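Local atomic coordinates of FMN-dependent nitronate monooxygenase (Shewanella oneidensis, PDB entry 5LSM), a protein that probably oxidises propionate 3-nitronate with molecular oxygen to 3-oxopropanoate, nitrate and nitrite, using FMN as cofactor. Residues E75-A80 and V294-L299. Residues are numbered along the deposited sequence; the frame is centred on the assembly and turned at random.
Sequences EPVAQA and VPDFPL
Q79 reaches across to D296 and grips it at two points, backbone and carboxylate. Its chain leaves CB with CG lodged between the backbone N and the carbonyl carbon (chi1 49°), then runs extended. Q79 CG lies 3.8 Å from CD1 of L299, and both ends of the amide beyond are hydrogen-bonded. Q79 OE1 accepts a nearly straight bond from D296 N at 2.9 Å, the donor standing above the carbonyl plane. Q79 NE2 spends both hydrogens: one on D296 OD2, approached from above the carboxylate plane, the other on V77 O at 2.7 Å within its own loop. The amide and carboxylate planes stand 74° apart, and three bonds together fix the amide's rotation. Beside this polar grip, P76 packs its ring over the 296-299 turn, CB against D296 CB at 3.4 Å and CG against L299 CD1 at 3.6 Å. A leucine in place of Q79 would probably leave D296 N, D296 OD2 and V77 O without these partners. The contact joins the loop between strand 66-71 and helix 80-89, a beta-alpha connection of the TIM-barrel-like domain, to the loop before helix 301-313; the F297 side chain of that loop lies about 9 Å from FMN.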
loop_
_atom_site.group_PDB
_atom_site.type_symbol
_atom_site.label_atom_id
_atom_site.label_comp_id
_atom_site.label_asym_id
_atom_site.label_seq_id
_atom_site.Cartn_x
_atom_site.Cartn_y
_atom_site.Cartn_z
ATOM N N GLU A 75 -13.923 18.540 15.983
ATOM C CA GLU A 75 -14.475 19.594 15.155
ATOM C C GLU A 75 -13.369 20.579 14.804
ATOM O O GLU A 75 -12.435 20.754 15.586
ATOM C CB GLU A 75 -15.624 20.299 15.867
ATOM C CG GLU A 75 -16.855 19.418 16.035
ATOM C CD GLU A 75 -18.103 20.200 16.387
ATOM O OE1 GLU A 75 -19.211 19.627 16.283
ATOM O OE2 GLU A 75 -17.979 21.377 16.790
ATOM N N PRO A 76 -13.438 21.174 13.596
ATOM C CA PRO A 76 -12.243 21.711 12.925
ATOM C C PRO A 76 -11.590 22.990 13.546
ATOM O O PRO A 76 -10.356 23.047 13.660
ATOM C CB PRO A 76 -12.734 21.966 11.485
ATOM C CG PRO A 76 -14.222 21.992 11.567
ATOM C CD PRO A 76 -14.576 21.046 12.665
ATOM N N VAL A 77 -12.408 23.958 13.977
ATOM C CA VAL A 77 -11.959 25.341 14.338
ATOM C C VAL A 77 -12.346 26.319 13.248
ATOM O O VAL A 77 -12.126 26.049 12.064
ATOM C CB VAL A 77 -10.436 25.508 14.636
ATOM C CG1 VAL A 77 -9.649 25.924 13.392
ATOM C CG2 VAL A 77 -10.231 26.562 15.713
ATOM N N ALA A 78 -12.935 27.441 13.657
ATOM C CA ALA A 78 -13.488 28.419 12.720
ATOM C C ALA A 78 -12.437 28.814 11.694
ATOM O O ALA A 78 -11.256 28.939 12.018
ATOM C CB ALA A 78 -13.985 29.652 13.460
ATOM N N GLN A 79 -12.869 28.936 10.443
ATOM C CA GLN A 79 -11.962 29.247 9.350
ATOM C C GLN A 79 -12.737 29.754 8.138
ATOM O O GLN A 79 -12.457 29.374 7.004
ATOM C CB GLN A 79 -11.105 28.014 9.005
ATOM C CG GLN A 79 -11.874 26.697 8.813
ATOM C CD GLN A 79 -10.952 25.482 8.847
ATOM O OE1 GLN A 79 -10.417 25.065 7.819
ATOM N NE2 GLN A 79 -10.691 24.970 10.047
ATOM N N ALA A 80 -13.657 30.682 8.396
ATOM C CA ALA A 80 -14.495 31.312 7.357
ATOM C C ALA A 80 -13.711 31.832 6.134
ATOM O O ALA A 80 -14.235 31.858 5.013
ATOM C CB ALA A 80 -15.309 32.445 7.971
ATOM N N VAL A 294 -7.677 23.225 1.015
ATOM C CA VAL A 294 -9.005 22.760 1.394
ATOM C C VAL A 294 -9.263 22.930 2.892
ATOM O O VAL A 294 -8.412 22.635 3.705
ATOM C CB VAL A 294 -9.175 21.279 1.035
ATOM C CG1 VAL A 294 -10.597 20.807 1.307
ATOM C CG2 VAL A 294 -8.805 21.064 -0.426
ATOM N N PRO A 295 -10.460 23.403 3.259
ATOM C CA PRO A 295 -10.736 23.551 4.679
ATOM C C PRO A 295 -10.764 22.232 5.456
ATOM O O PRO A 295 -11.004 21.156 4.889
ATOM C CB PRO A 295 -12.117 24.226 4.714
ATOM C CG PRO A 295 -12.665 24.112 3.338
ATOM C CD PRO A 295 -11.500 24.031 2.423
ATOM N N ASP A 296 -10.605 22.346 6.769
ATOM C CA ASP A 296 -10.611 21.192 7.640
ATOM C C ASP A 296 -11.924 20.414 7.556
ATOM O O ASP A 296 -12.973 20.970 7.264
ATOM C CB ASP A 296 -10.341 21.612 9.079
ATOM C CG ASP A 296 -8.928 22.109 9.283
ATOM O OD1 ASP A 296 -8.054 21.771 8.455
ATOM O OD2 ASP A 296 -8.696 22.834 10.278
ATOM N N PHE A 297 -11.799 19.102 7.712
ATOM C CA PHE A 297 -12.910 18.169 7.791
ATOM C C PHE A 297 -13.886 18.524 8.930
ATOM O O PHE A 297 -13.453 18.746 10.057
ATOM C CB PHE A 297 -12.316 16.769 8.016
ATOM C CG PHE A 297 -13.325 15.690 8.121
ATOM C CD1 PHE A 297 -13.882 15.138 6.977
ATOM C CD2 PHE A 297 -13.748 15.241 9.365
ATOM C CE1 PHE A 297 -14.856 14.160 7.065
ATOM C CE2 PHE A 297 -14.700 14.238 9.468
ATOM C CZ PHE A 297 -15.252 13.695 8.312
ATOM N N PRO A 298 -15.210 18.529 8.651
ATOM C CA PRO A 298 -15.877 18.175 7.397
ATOM C C PRO A 298 -16.358 19.360 6.541
ATOM O O PRO A 298 -17.328 19.221 5.788
ATOM C CB PRO A 298 -17.091 17.381 7.882
ATOM C CG PRO A 298 -17.461 18.066 9.144
ATOM C CD PRO A 298 -16.163 18.493 9.777
ATOM N N LEU A 299 -15.649 20.479 6.581
ATOM C CA LEU A 299 -16.200 21.709 6.029
ATOM C C LEU A 299 -16.264 21.703 4.498
ATOM O O LEU A 299 -17.222 22.200 3.924
ATOM C CB LEU A 299 -15.442 22.921 6.561
ATOM C CG LEU A 299 -15.538 23.021 8.084
ATOM C CD1 LEU A 299 -14.637 24.099 8.647
ATOM C CD2 LEU A 299 -16.984 23.212 8.543
#